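Allantoin racemase (Pseudomonas fluorescens, PDB 5LG5) interconverts the two enantiomers of allantoin, and probably acts also on other 5-monosubstituted hydantoins. Local coordinates at residues E[52-55]-E[56-60]; E[117-120]-E[121-125]; E[159-162]-E[163-167]; E[176-180]-E[181-185]; E[209-212]-E[213-216]. One frame throughout, in Å; residues are numbered along the deposited sequence.

All five contacts are local, each within one continuous stretch, so they follow in series and none nest or cross. Contact 1 lies inside helix 47-63. Contact 2 turns the chain from strand 110-114 into helix 120-129, and contact 3 lies within helix 153-171. Contact 4 rounds the end of strand 175-179, and contact 5 closes helix 201-214. Contact 4 is the meeting point. Ile123 CD1 of contact 2 lies 4.2 Å from Gly179 O, and Ile160 CD1 of contact 3 lies 3.7 Å from Met183 CE. They tie helices 120-129 and 153-171 to strand 175-179 and the loop that follows it. Contacts 1 and 3 lie on opposite sides of the chain's centre, their centres about 31 Å apart.

Contact 1: residues E[52-55]-E[56-60]; sequences LAAI and AVMDR
Met58 lays its terminal methyl over the preceding turn, where it overlaps Ala54 and Ile55. The setting is the interior of helix 47-63, a regular alpha-helix of an alpha/beta racemase. Met58 CE touches both Ala54 CB, at 3.9 Å, and Ile55 CD1, at 3.8 Å. The side chains of Met58 and Ile55 slant across each other. The first torsion of Met58 sets CG beside the backbone N, chi1 -78°, which starts the chain back toward the turn before. The bend at chi3 then folds the methyl onto Ala54. There Met58 CE comes to 3.2 Å from Ala54 O, the oxygen that also accepts from Met58 N. Four backbone bonds of the i to i+4 kind hold the turn beneath. Ala56 N donates to Leu52 O, and Val57 N to Ala53 O at 2.8 Å. Met58 N reaches Ala54 O at 3.1 Å, and Asp59 N reaches Ile55 O.

The stretch is buried on several sides. Val57 and Met58 meet Leu84 of helix 81-87. Ile55 packs on Ile55 of the second subunit, while Ala54 and Met58 pack on Tyr51 of that subunit. The small apolar group therefore belongs to a subunit interface as well as to its own helix. Val57 stays close to the backbone. Its CG1 stands opposite the backbone N, which leaves CG2 beside that N, 3.3 Å from Ala53 O.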
loop_
_atom_site.group_PDB
_atom_site.type_symbol
_atom_site.label_atom_id
_atom_site.label_comp_id
_atom_site.label_asym_id
_atom_site.label_seq_id
_atom_site.Cartn_x
_atom_site.Cartn_y
_atom_site.Cartn_z
ATOM N N LEU E 52 3.261 -27.759 9.842
ATOM C CA LEU E 52 3.872 -29.055 10.079
ATOM C C LEU E 52 5.106 -29.223 9.218
ATOM O O LEU E 52 6.151 -29.667 9.681
ATOM C CB LEU E 52 2.859 -30.157 9.785
ATOM C CG LEU E 52 3.353 -31.586 10.013
ATOM C CD1 LEU E 52 3.938 -31.724 11.404
ATOM C CD2 LEU E 52 2.187 -32.554 9.784
ATOM N N ALA E 53 4.998 -28.862 7.949
ATOM C CA ALA E 53 6.157 -28.974 7.080
ATOM C C ALA E 53 7.305 -28.057 7.536
ATOM O O ALA E 53 8.474 -28.440 7.463
ATOM C CB ALA E 53 5.759 -28.676 5.639
ATOM N N ALA E 54 6.980 -26.862 8.038
ATOM C CA ALA E 54 8.030 -25.938 8.489
ATOM C C ALA E 54 8.972 -26.593 9.486
ATOM O O ALA E 54 10.188 -26.557 9.325
ATOM C CB ALA E 54 7.417 -24.670 9.117
ATOM N N ILE E 55 8.393 -27.198 10.512
ATOM C CA ILE E 55 9.167 -27.838 11.572
ATOM C C ILE E 55 9.865 -29.080 11.070
ATOM O O ILE E 55 11.007 -29.353 11.428
ATOM C CB ILE E 55 8.267 -28.232 12.767
ATOM C CG1 ILE E 55 7.739 -26.979 13.438
ATOM C CG2 ILE E 55 9.064 -29.008 13.803
ATOM C CD1 ILE E 55 8.869 -26.028 13.741
ATOM N N ALA E 56 9.149 -29.845 10.254
ATOM C CA ALA E 56 9.698 -31.062 9.665
ATOM C C ALA E 56 10.951 -30.766 8.862
ATOM O O ALA E 56 11.950 -31.472 8.988
ATOM C CB ALA E 56 8.654 -31.737 8.792
ATOM N N VAL E 57 10.893 -29.720 8.037
ATOM C CA VAL E 57 12.023 -29.348 7.188
ATOM C C VAL E 57 13.204 -28.899 8.039
ATOM O O VAL E 57 14.344 -29.310 7.818
ATOM C CB VAL E 57 11.620 -28.242 6.162
ATOM C CG1 VAL E 57 12.852 -27.606 5.523
ATOM C CG2 VAL E 57 10.685 -28.820 5.086
ATOM N N MET E 58 12.920 -28.049 9.020
ATOM C CA MET E 58 13.946 -27.589 9.951
ATOM C C MET E 58 14.609 -28.765 10.664
ATOM O O MET E 58 15.836 -28.859 10.746
ATOM C CB MET E 58 13.334 -26.616 10.969
ATOM C CG MET E 58 13.097 -25.209 10.437
ATOM S SD MET E 58 12.429 -24.106 11.710
ATOM C CE MET E 58 10.755 -23.990 11.107
ATOM N N ASP E 59 13.774 -29.672 11.146
ATOM C CA ASP E 59 14.233 -30.913 11.768
ATOM C C ASP E 59 15.161 -31.718 10.840
ATOM O O ASP E 59 16.262 -32.132 11.223
ATOM C CB ASP E 59 13.004 -31.746 12.167
ATOM C CG ASP E 59 13.375 -33.089 12.789
ATOM O OD1 ASP E 59 13.096 -34.155 12.183
ATOM O OD2 ASP E 59 13.927 -33.066 13.904
ATOM N N ARG E 60 14.724 -31.898 9.599
ATOM C CA ARG E 60 15.457 -32.709 8.620
ATOM C C ARG E 60 16.822 -32.123 8.296
ATOM O O ARG E 60 17.811 -32.838 8.137
ATOM C CB ARG E 60 14.638 -32.846 7.335
ATOM C CG ARG E 60 15.137 -33.906 6.351
ATOM C CD ARG E 60 15.332 -35.266 7.013
ATOM N NE ARG E 60 16.252 -36.145 6.286
ATOM C CZ ARG E 60 17.579 -36.141 6.400
ATOM N NH1 ARG E 60 18.193 -35.271 7.192
ATOM N NH2 ARG E 60 18.295 -37.006 5.698
#

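Contact 2: residues E[117-120]-E[121-125]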
loop_
_atom_site.group_PDB
_atom_site.type_symbol
_atom_site.label_atom_id
_atom_site.label_comp_id
_atom_site.label_asym_id
_atom_site.label_seq_id
_atom_site.Cartn_x
_atom_site.Cartn_y
_atom_site.Cartn_z
ATOM N N ASP E 117 -7.085 -24.554 -4.832
ATOM C CA ASP E 117 -7.571 -23.225 -4.542
ATOM C C ASP E 117 -7.254 -22.812 -3.108
ATOM O O ASP E 117 -6.932 -21.663 -2.831
ATOM C CB ASP E 117 -9.074 -23.157 -4.803
ATOM C CG ASP E 117 -9.680 -21.856 -4.343
ATOM O OD1 ASP E 117 -9.369 -20.804 -4.953
ATOM O OD2 ASP E 117 -10.436 -21.888 -3.337
ATOM N N ARG E 118 -7.300 -23.769 -2.194
ATOM C CA ARG E 118 -7.092 -23.438 -0.788
ATOM C C ARG E 118 -5.656 -23.065 -0.466
ATOM O O ARG E 118 -5.386 -22.533 0.614
ATOM C CB ARG E 118 -7.576 -24.570 0.103
ATOM C CG ARG E 118 -6.734 -25.833 0.010
ATOM C CD ARG E 118 -7.225 -26.880 1.007
ATOM N NE ARG E 118 -6.945 -26.464 2.379
ATOM C CZ ARG E 118 -7.502 -26.988 3.466
ATOM N NH1 ARG E 118 -8.408 -27.951 3.361
ATOM N NH2 ARG E 118 -7.159 -26.529 4.663
ATOM N N THR E 119 -4.741 -23.354 -1.394
ATOM C CA THR E 119 -3.342 -23.012 -1.202
ATOM C C THR E 119 -3.030 -21.619 -1.729
ATOM O O THR E 119 -2.003 -21.051 -1.375
ATOM C CB THR E 119 -2.382 -24.016 -1.892
ATOM O OG1 THR E 119 -2.430 -23.830 -3.313
ATOM C CG2 THR E 119 -2.772 -25.440 -1.552
ATOM N N VAL E 120 -3.937 -21.072 -2.541
ATOM C CA VAL E 120 -3.742 -19.759 -3.166
ATOM C C VAL E 120 -3.506 -18.626 -2.152
ATOM O O VAL E 120 -2.543 -17.857 -2.292
ATOM C CB VAL E 120 -4.911 -19.411 -4.127
ATOM C CG1 VAL E 120 -4.953 -17.903 -4.428
ATOM C CG2 VAL E 120 -4.789 -20.220 -5.405
ATOM N N PRO E 121 -4.373 -18.516 -1.124
ATOM C CA PRO E 121 -4.103 -17.431 -0.170
ATOM C C PRO E 121 -2.796 -17.624 0.608
ATOM O O PRO E 121 -2.176 -16.635 1.002
ATOM C CB PRO E 121 -5.334 -17.447 0.757
ATOM C CG PRO E 121 -5.967 -18.787 0.560
ATOM C CD PRO E 121 -5.679 -19.158 -0.872
ATOM N N LEU E 122 -2.373 -18.868 0.800
ATOM C CA LEU E 122 -1.104 -19.145 1.466
ATOM C C LEU E 122 0.052 -18.580 0.621
ATOM O O LEU E 122 0.980 -17.948 1.137
ATOM C CB LEU E 122 -0.914 -20.654 1.669
ATOM C CG LEU E 122 -1.808 -21.485 2.618
ATOM C CD1 LEU E 122 -1.018 -22.388 3.556
ATOM C CD2 LEU E 122 -2.832 -20.662 3.358
ATOM N N ILE E 123 0.009 -18.839 -0.682
ATOM C CA ILE E 123 1.035 -18.316 -1.592
ATOM C C ILE E 123 0.996 -16.793 -1.658
ATOM O O ILE E 123 2.036 -16.133 -1.601
ATOM C CB ILE E 123 0.884 -18.938 -2.989
ATOM C CG1 ILE E 123 1.109 -20.451 -2.872
ATOM C CG2 ILE E 123 1.846 -18.293 -4.004
ATOM C CD1 ILE E 123 0.642 -21.239 -4.079
ATOM N N GLU E 124 -0.204 -16.238 -1.767
ATOM C CA GLU E 124 -0.383 -14.789 -1.746
ATOM C C GLU E 124 0.258 -14.202 -0.481
ATOM O O GLU E 124 0.984 -13.213 -0.551
ATOM C CB GLU E 124 -1.867 -14.431 -1.823
ATOM C CG GLU E 124 -2.509 -14.720 -3.179
ATOM C CD GLU E 124 -4.009 -14.566 -3.155
ATOM O OE1 GLU E 124 -4.576 -14.560 -2.034
ATOM O OE2 GLU E 124 -4.620 -14.468 -4.249
ATOM N N ASP E 125 0.005 -14.824 0.668
ATOM C CA ASP E 125 0.574 -14.321 1.917
ATOM C C ASP E 125 2.118 -14.395 1.943
ATOM O O ASP E 125 2.781 -13.436 2.338
ATOM C CB ASP E 125 -0.035 -15.039 3.135
ATOM C CG ASP E 125 -1.464 -14.578 3.462
ATOM O OD1 ASP E 125 -2.124 -15.259 4.282
ATOM O OD2 ASP E 125 -1.943 -13.565 2.906
#
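This is a helix-start contact: Val120 meets Pro121 and Glu124 in the first turn of helix 120-129. The stretch follows strand 110-114 of the second parallel sheet, in a strand-to-helix connection of the alpha/beta fold. Two backbone bonds open the helix. Ile123 N donates to Thr119 O at 3.1 Å, and Glu124 N to Val120 O at 2.9 Å, the latter almost straight at 172°. Pro121 has no N-H to give, and so early in a helix this costs little. Pro121 CD is 3.4 Å from Val120 CB, a distance set largely by the peptide bond that joins the two residues.

Glu124 reaches back across Val120. Its CG is beside the backbone N, chi1 -70°, and the chain runs extended from there. This carries Glu124 OE2 to 3.5 Å from Val120 CG1. Glu124 also packs on Tyr133. Cutting Glu124 back to alanine is likely to leave Val120 CG1 less covered and to lose the packing on Tyr133. Val120 also packs on Val139 and Ala141 of strand 136-141.

The polar ends before the helix look to other chains. Asp117 makes salt bridges to Arg223 of the second subunit and Lys172 of the third, and Arg118 to Glu86 of the second. Thr119 OG1 is held by bonds with Leu116 O and Thr114 OG1. The same hydroxyl lies alongside Ile123, with Thr119 OG1 4.1 Å from Ile123 CD1.

Contact 3: residues E[159-162]-E[163-167]; sequences AIVR and QAELA
Gln163 starts with CG beside its backbone N, and a bend at chi2, -52°, swings the amide back along the helix. Arg162 starts differently, with CG anti to the backbone N, and bends at chi3. The two side chains then run alongside each other in the same direction. Their flat ends do not stack: the guanidinium and amide planes stand 85° apart, and Arg162 NE is 4.2 Å from Gln163 NE2.

The Gln163 amide is held at both ends. Water 1 accepts from Gln163 NE2 at 2.9 Å and donates to Ala159 O at the same distance. Gln163 OE1 bonds to Arg140 of strand 136-141. Together these bonds probably fix the turn of the amide. Ala159 O is thus doubly used, since it also accepts from Gln163 N at 3.2 Å.

Further round, Glu165 slants across Val161, with Glu165 OE2 3.7 Å from Val161 CG1. Leu166 lies beside the aliphatic part of Arg162, and Leu166 CD1 is 4.1 Å from Arg162 CG. Ordinary helical bonds run below, such as Ala164 N to Ile160 O at 2.9 Å.

The buried side of the helix faces the second sheet. Ile160 and Gln163 touch Val113, and Ala167 touches Ser111 and Ser138. The water bridge and these side-chain pairs belong to helix 153-171, the long helix of the crossover connection from strand 136-141 to strand 175-179, parallel strands with strand 110-114 between them.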
loop_
_atom_site.group_PDB
_atom_site.type_symbol
_atom_site.label_atom_id
_atom_site.label_comp_id
_atom_site.label_asym_id
_atom_site.label_seq_id
_atom_site.Cartn_x
_atom_site.Cartn_y
_atom_site.Cartn_z
ATOM N N ALA E 159 -4.811 -28.733 -17.069
ATOM C CA ALA E 159 -5.405 -27.825 -16.089
ATOM C C ALA E 159 -4.457 -26.667 -15.773
ATOM O O ALA E 159 -4.889 -25.520 -15.611
ATOM C CB ALA E 159 -5.769 -28.575 -14.823
ATOM N N ILE E 160 -3.167 -26.977 -15.689
ATOM C CA ILE E 160 -2.154 -25.970 -15.436
ATOM C C ILE E 160 -2.089 -25.023 -16.636
ATOM O O ILE E 160 -2.147 -23.800 -16.473
ATOM C CB ILE E 160 -0.769 -26.612 -15.184
ATOM C CG1 ILE E 160 -0.776 -27.470 -13.921
ATOM C CG2 ILE E 160 0.329 -25.548 -15.116
ATOM C CD1 ILE E 160 0.517 -28.261 -13.721
ATOM N N VAL E 161 -2.018 -25.588 -17.845
ATOM C CA VAL E 161 -1.981 -24.763 -19.058
ATOM C C VAL E 161 -3.177 -23.833 -19.148
ATOM O O VAL E 161 -3.005 -22.652 -19.472
ATOM C CB VAL E 161 -1.827 -25.614 -20.375
ATOM C CG1 VAL E 161 -2.072 -24.782 -21.636
ATOM C CG2 VAL E 161 -0.459 -26.302 -20.427
ATOM N N ARG E 162 -4.370 -24.324 -18.806
ATOM C CA ARG E 162 -5.552 -23.459 -18.865
ATOM C C ARG E 162 -5.433 -22.263 -17.937
ATOM O O ARG E 162 -5.786 -21.151 -18.325
ATOM C CB ARG E 162 -6.874 -24.198 -18.589
ATOM C CG ARG E 162 -8.071 -23.203 -18.604
ATOM C CD ARG E 162 -9.492 -23.806 -18.544
ATOM N NE ARG E 162 -9.800 -24.522 -17.308
ATOM C CZ ARG E 162 -9.742 -25.848 -17.185
ATOM N NH1 ARG E 162 -9.410 -26.588 -18.235
ATOM N NH2 ARG E 162 -10.030 -26.435 -16.027
ATOM N N GLN E 163 -4.945 -22.483 -16.716
ATOM C CA GLN E 163 -4.781 -21.373 -15.774
ATOM C C GLN E 163 -3.723 -20.397 -16.256
ATOM O O GLN E 163 -3.885 -19.187 -16.137
ATOM C CB GLN E 163 -4.438 -21.880 -14.370
ATOM C CG GLN E 163 -5.572 -22.648 -13.721
ATOM C CD GLN E 163 -6.863 -21.865 -13.763
ATOM O OE1 GLN E 163 -6.876 -20.654 -13.523
ATOM N NE2 GLN E 163 -7.957 -22.543 -14.097
ATOM N N ALA E 164 -2.641 -20.930 -16.817
ATOM C CA ALA E 164 -1.599 -20.080 -17.379
ATOM C C ALA E 164 -2.156 -19.214 -18.510
ATOM O O ALA E 164 -1.847 -18.021 -18.607
ATOM C CB ALA E 164 -0.427 -20.914 -17.864
ATOM N N GLU E 165 -2.980 -19.815 -19.364
ATOM C CA GLU E 165 -3.588 -19.072 -20.466
ATOM C C GLU E 165 -4.502 -17.971 -19.940
ATOM O O GLU E 165 -4.512 -16.855 -20.465
ATOM C CB GLU E 165 -4.331 -20.025 -21.411
ATOM C CG GLU E 165 -3.382 -20.895 -22.215
ATOM C CD GLU E 165 -4.090 -21.934 -23.076
ATOM O OE1 GLU E 165 -5.250 -22.295 -22.757
ATOM O OE2 GLU E 165 -3.462 -22.407 -24.055
ATOM N N LEU E 166 -5.252 -18.280 -18.886
ATOM C CA LEU E 166 -6.141 -17.295 -18.285
ATOM C C LEU E 166 -5.343 -16.174 -17.628
ATOM O O LEU E 166 -5.700 -14.996 -17.718
ATOM C CB LEU E 166 -7.068 -17.961 -17.265
ATOM C CG LEU E 166 -8.135 -18.912 -17.810
ATOM C CD1 LEU E 166 -8.853 -19.631 -16.673
ATOM C CD2 LEU E 166 -9.151 -18.137 -18.658
ATOM N N ALA E 167 -4.252 -16.551 -16.974
ATOM C CA ALA E 167 -3.391 -15.580 -16.324
ATOM C C ALA E 167 -2.842 -14.579 -17.342
ATOM O O ALA E 167 -2.859 -13.365 -17.112
ATOM C CB ALA E 167 -2.262 -16.291 -15.599
HETATM O O HOH W 1 -7.600 -25.385 -14.632
#

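Contact 4: residues E[176-180]-E[181-185]; sequences ICLGC and GGMAG
The backbone breaks from the extended form of strand 175-179 at Gly179 and is extended once more at Cys180. It then enters a short 3-10 turn over Gly181 to Met183. Met183 N donates to Cys180 O at 2.9 Å. The donor sits well above the carbonyl plane, 64° out of it. Within the turn, Ala184 N goes on to bond Gly181 O.

Met183 folds back over the strand end. Its CG is 3.8 Å from Cys180 CB, and its CB is 4.0 Å from Leu178 CB. Met183 SD passes the backbone, 3.7 Å from Gly179 N. Leu178 CD1 is 3.2 Å from Met183 O.

Cys180 carries its sulfur opposite the backbone N, chi1 -179°, and so over the start of the turn. There Cys180 SG receives a weak bond from Gly182 N at 3.5 Å. Thr115 and Val146 also touch this side chain. Gly179 O is bonded by Thr114 OG1, which links the end of this strand to strand 110-114.

In racemases of this clan a cysteine in the corresponding loop serves in proton transfer, and the place of Cys180 is consistent with that. The weak amide contact may help place the sulfur, while the methionine packs against Cys180 CB.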
loop_
_atom_site.group_PDB
_atom_site.type_symbol
_atom_site.label_atom_id
_atom_site.label_comp_id
_atom_site.label_asym_id
_atom_site.label_seq_id
_atom_site.Cartn_x
_atom_site.Cartn_y
_atom_site.Cartn_z
ATOM N N ILE E 176 5.036 -17.024 -16.344
ATOM C CA ILE E 176 4.355 -17.977 -15.489
ATOM C C ILE E 176 5.341 -18.596 -14.526
ATOM O O ILE E 176 6.430 -18.989 -14.925
ATOM C CB ILE E 176 3.696 -19.099 -16.298
ATOM C CG1 ILE E 176 2.693 -18.508 -17.297
ATOM C CG2 ILE E 176 3.033 -20.072 -15.364
ATOM C CD1 ILE E 176 1.471 -17.850 -16.651
ATOM N N CYS E 177 4.976 -18.645 -13.247
ATOM C CA CYS E 177 5.733 -19.410 -12.262
ATOM C C CYS E 177 5.000 -20.688 -11.907
ATOM O O CYS E 177 3.801 -20.657 -11.639
ATOM C CB CYS E 177 5.967 -18.591 -10.976
ATOM S SG CYS E 177 6.965 -17.102 -11.186
ATOM N N LEU E 178 5.714 -21.807 -11.923
ATOM C CA LEU E 178 5.175 -23.053 -11.385
ATOM C C LEU E 178 4.938 -22.869 -9.893
ATOM O O LEU E 178 5.811 -22.366 -9.182
ATOM C CB LEU E 178 6.153 -24.197 -11.626
ATOM C CG LEU E 178 6.443 -24.401 -13.116
ATOM C CD1 LEU E 178 7.277 -25.657 -13.342
ATOM C CD2 LEU E 178 5.150 -24.458 -13.907
ATOM N N GLY E 179 3.768 -23.273 -9.409
ATOM C CA GLY E 179 3.397 -22.963 -8.036
ATOM C C GLY E 179 3.266 -24.212 -7.199
ATOM O O GLY E 179 2.408 -24.299 -6.308
ATOM N N CYS E 180 4.089 -25.203 -7.536
ATOM C CA CYS E 180 4.229 -26.410 -6.730
ATOM C C CYS E 180 5.584 -27.087 -6.977
ATOM O O CYS E 180 6.076 -27.120 -8.114
ATOM C CB CYS E 180 3.071 -27.375 -7.006
ATOM S SG CYS E 180 3.152 -28.891 -6.029
ATOM N N GLY E 181 6.206 -27.587 -5.911
ATOM C CA GLY E 181 7.480 -28.285 -6.035
ATOM C C GLY E 181 7.378 -29.502 -6.947
ATOM O O GLY E 181 8.304 -29.819 -7.698
ATOM N N GLY E 182 6.242 -30.191 -6.870
ATOM C CA GLY E 182 5.986 -31.350 -7.705
ATOM C C GLY E 182 5.724 -30.997 -9.159
ATOM O O GLY E 182 5.517 -31.883 -9.995
ATOM N N MET E 183 5.721 -29.703 -9.469
ATOM C CA MET E 183 5.606 -29.275 -10.861
ATOM C C MET E 183 6.984 -29.137 -11.512
ATOM O O MET E 183 7.087 -28.809 -12.698
ATOM C CB MET E 183 4.850 -27.954 -10.965
ATOM C CG MET E 183 3.345 -28.078 -10.759
ATOM S SD MET E 183 2.601 -26.448 -10.914
ATOM C CE MET E 183 0.920 -26.770 -10.352
ATOM N N ALA E 184 8.038 -29.372 -10.734
ATOM C CA ALA E 184 9.402 -29.216 -11.248
ATOM C C ALA E 184 9.585 -29.896 -12.607
ATOM O O ALA E 184 9.156 -31.035 -12.794
ATOM C CB ALA E 184 10.427 -29.753 -10.247
ATOM N N GLY E 185 10.152 -29.158 -13.564
ATOM C CA GLY E 185 10.514 -29.686 -14.870
ATOM C C GLY E 185 9.447 -29.529 -15.928
ATOM O O GLY E 185 9.668 -29.830 -17.102
#

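Contact 5: residues E[209-212]-E[213-216]; sequences AESL and VRLG
Val213 begins the last turn by binding back to Ala209. Its N donates to Ala209 O at 3.0 Å, and Val213 CG2 lies 3.3 Å from the same oxygen.

Arg214 N bonds to Glu210 O at 2.8 Å. CG stands beside the backbone N, chi1 -79°, and a bend at chi3 turns the guanidinium back toward Ser211. Water 2 lies at the guanidinium edge, in its plane, accepting from Arg214 NH2 at 2.9 Å. The water donates to Ser211 OG at 3.0 Å and weakly to Glu210 OE1. Ser211 OG is also hydrogen-bonded to Thr207 O. Between chains, Arg214 makes a salt bridge to Glu210 of the fourth subunit. Glu210 of this chain pairs with Arg214 of that subunit, and its OE2 bonds to Thr30 OG1 and Ser27 N.

Here helix 201-214 ends, closed by a Schellman motif at Gly216. Leu215 N donates to Ser211 O at 2.8 Å, with a weak second bond to Leu212 O. Its side chain lies over the earlier turn, Leu215 CG 3.1 Å from Ser211 O, and packs on Thr203 of the fourth subunit. With alanine instead of this leucine, the apolar cover over Ser211 O would probably go, though not its backbone bond, and a gap would open against Thr203.

Gly216 leaves the helix with positive phi, 68°, and Gly216 N bonds to Val213 O at 3.0 Å.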
loop_
_atom_site.group_PDB
_atom_site.type_symbol
_atom_site.label_atom_id
_atom_site.label_comp_id
_atom_site.label_asym_id
_atom_site.label_seq_id
_atom_site.Cartn_x
_atom_site.Cartn_y
_atom_site.Cartn_z
ATOM N N ALA E 209 20.927 -20.109 -5.161
ATOM C CA ALA E 209 21.780 -20.625 -4.087
ATOM C C ALA E 209 23.251 -20.679 -4.495
ATOM O O ALA E 209 24.135 -20.266 -3.726
ATOM C CB ALA E 209 21.289 -22.014 -3.622
ATOM N N GLU E 210 23.518 -21.195 -5.699
ATOM C CA GLU E 210 24.893 -21.243 -6.217
ATOM C C GLU E 210 25.464 -19.848 -6.277
ATOM O O GLU E 210 26.634 -19.619 -5.929
ATOM C CB GLU E 210 24.929 -21.844 -7.623
ATOM C CG GLU E 210 24.827 -23.353 -7.689
ATOM C CD GLU E 210 24.890 -23.844 -9.117
ATOM O OE1 GLU E 210 24.664 -23.009 -10.017
ATOM O OE2 GLU E 210 25.148 -25.046 -9.345
ATOM N N SER E 211 24.636 -18.917 -6.750
ATOM C CA SER E 211 25.064 -17.540 -6.895
ATOM C C SER E 211 25.479 -16.937 -5.555
ATOM O O SER E 211 26.536 -16.308 -5.442
ATOM C CB SER E 211 23.944 -16.722 -7.523
ATOM O OG SER E 211 23.664 -17.223 -8.817
ATOM N N LEU E 212 24.646 -17.149 -4.541
ATOM C CA LEU E 212 24.898 -16.616 -3.206
ATOM C C LEU E 212 26.205 -17.180 -2.649
ATOM O O LEU E 212 27.012 -16.443 -2.073
ATOM C CB LEU E 212 23.711 -16.910 -2.269
ATOM C CG LEU E 212 22.394 -16.193 -2.615
ATOM C CD1 LEU E 212 21.263 -16.655 -1.671
ATOM C CD2 LEU E 212 22.577 -14.657 -2.546
ATOM N N VAL E 213 26.406 -18.486 -2.814
ATOM C CA VAL E 213 27.654 -19.103 -2.388
ATOM C C VAL E 213 28.832 -18.497 -3.160
ATOM O O VAL E 213 29.839 -18.095 -2.557
ATOM C CB VAL E 213 27.623 -20.635 -2.569
ATOM C CG1 VAL E 213 28.994 -21.242 -2.227
ATOM C CG2 VAL E 213 26.531 -21.258 -1.698
ATOM N N ARG E 214 28.687 -18.395 -4.487
ATOM C CA ARG E 214 29.761 -17.837 -5.320
ATOM C C ARG E 214 30.135 -16.415 -4.965
ATOM O O ARG E 214 31.293 -16.025 -5.107
ATOM C CB ARG E 214 29.411 -17.873 -6.806
ATOM C CG ARG E 214 29.588 -19.224 -7.468
ATOM C CD ARG E 214 29.716 -19.046 -8.978
ATOM N NE ARG E 214 28.441 -18.786 -9.625
ATOM C CZ ARG E 214 28.217 -17.849 -10.544
ATOM N NH1 ARG E 214 29.182 -17.034 -10.952
ATOM N NH2 ARG E 214 27.002 -17.726 -11.053
ATOM N N LEU E 215 29.141 -15.645 -4.522
ATOM C CA LEU E 215 29.325 -14.231 -4.195
ATOM C C LEU E 215 29.808 -14.061 -2.761
ATOM O O LEU E 215 30.026 -12.934 -2.310
ATOM C CB LEU E 215 28.008 -13.458 -4.386
ATOM C CG LEU E 215 27.508 -13.349 -5.832
ATOM C CD1 LEU E 215 26.060 -12.833 -5.878
ATOM C CD2 LEU E 215 28.425 -12.456 -6.618
ATOM N N GLY E 216 29.940 -15.177 -2.044
ATOM C CA GLY E 216 30.363 -15.140 -0.648
ATOM C C GLY E 216 29.309 -14.514 0.253
ATOM O O GLY E 216 29.637 -13.808 1.203
HETATM O O HOH W 2 25.039 -19.606 -9.973
#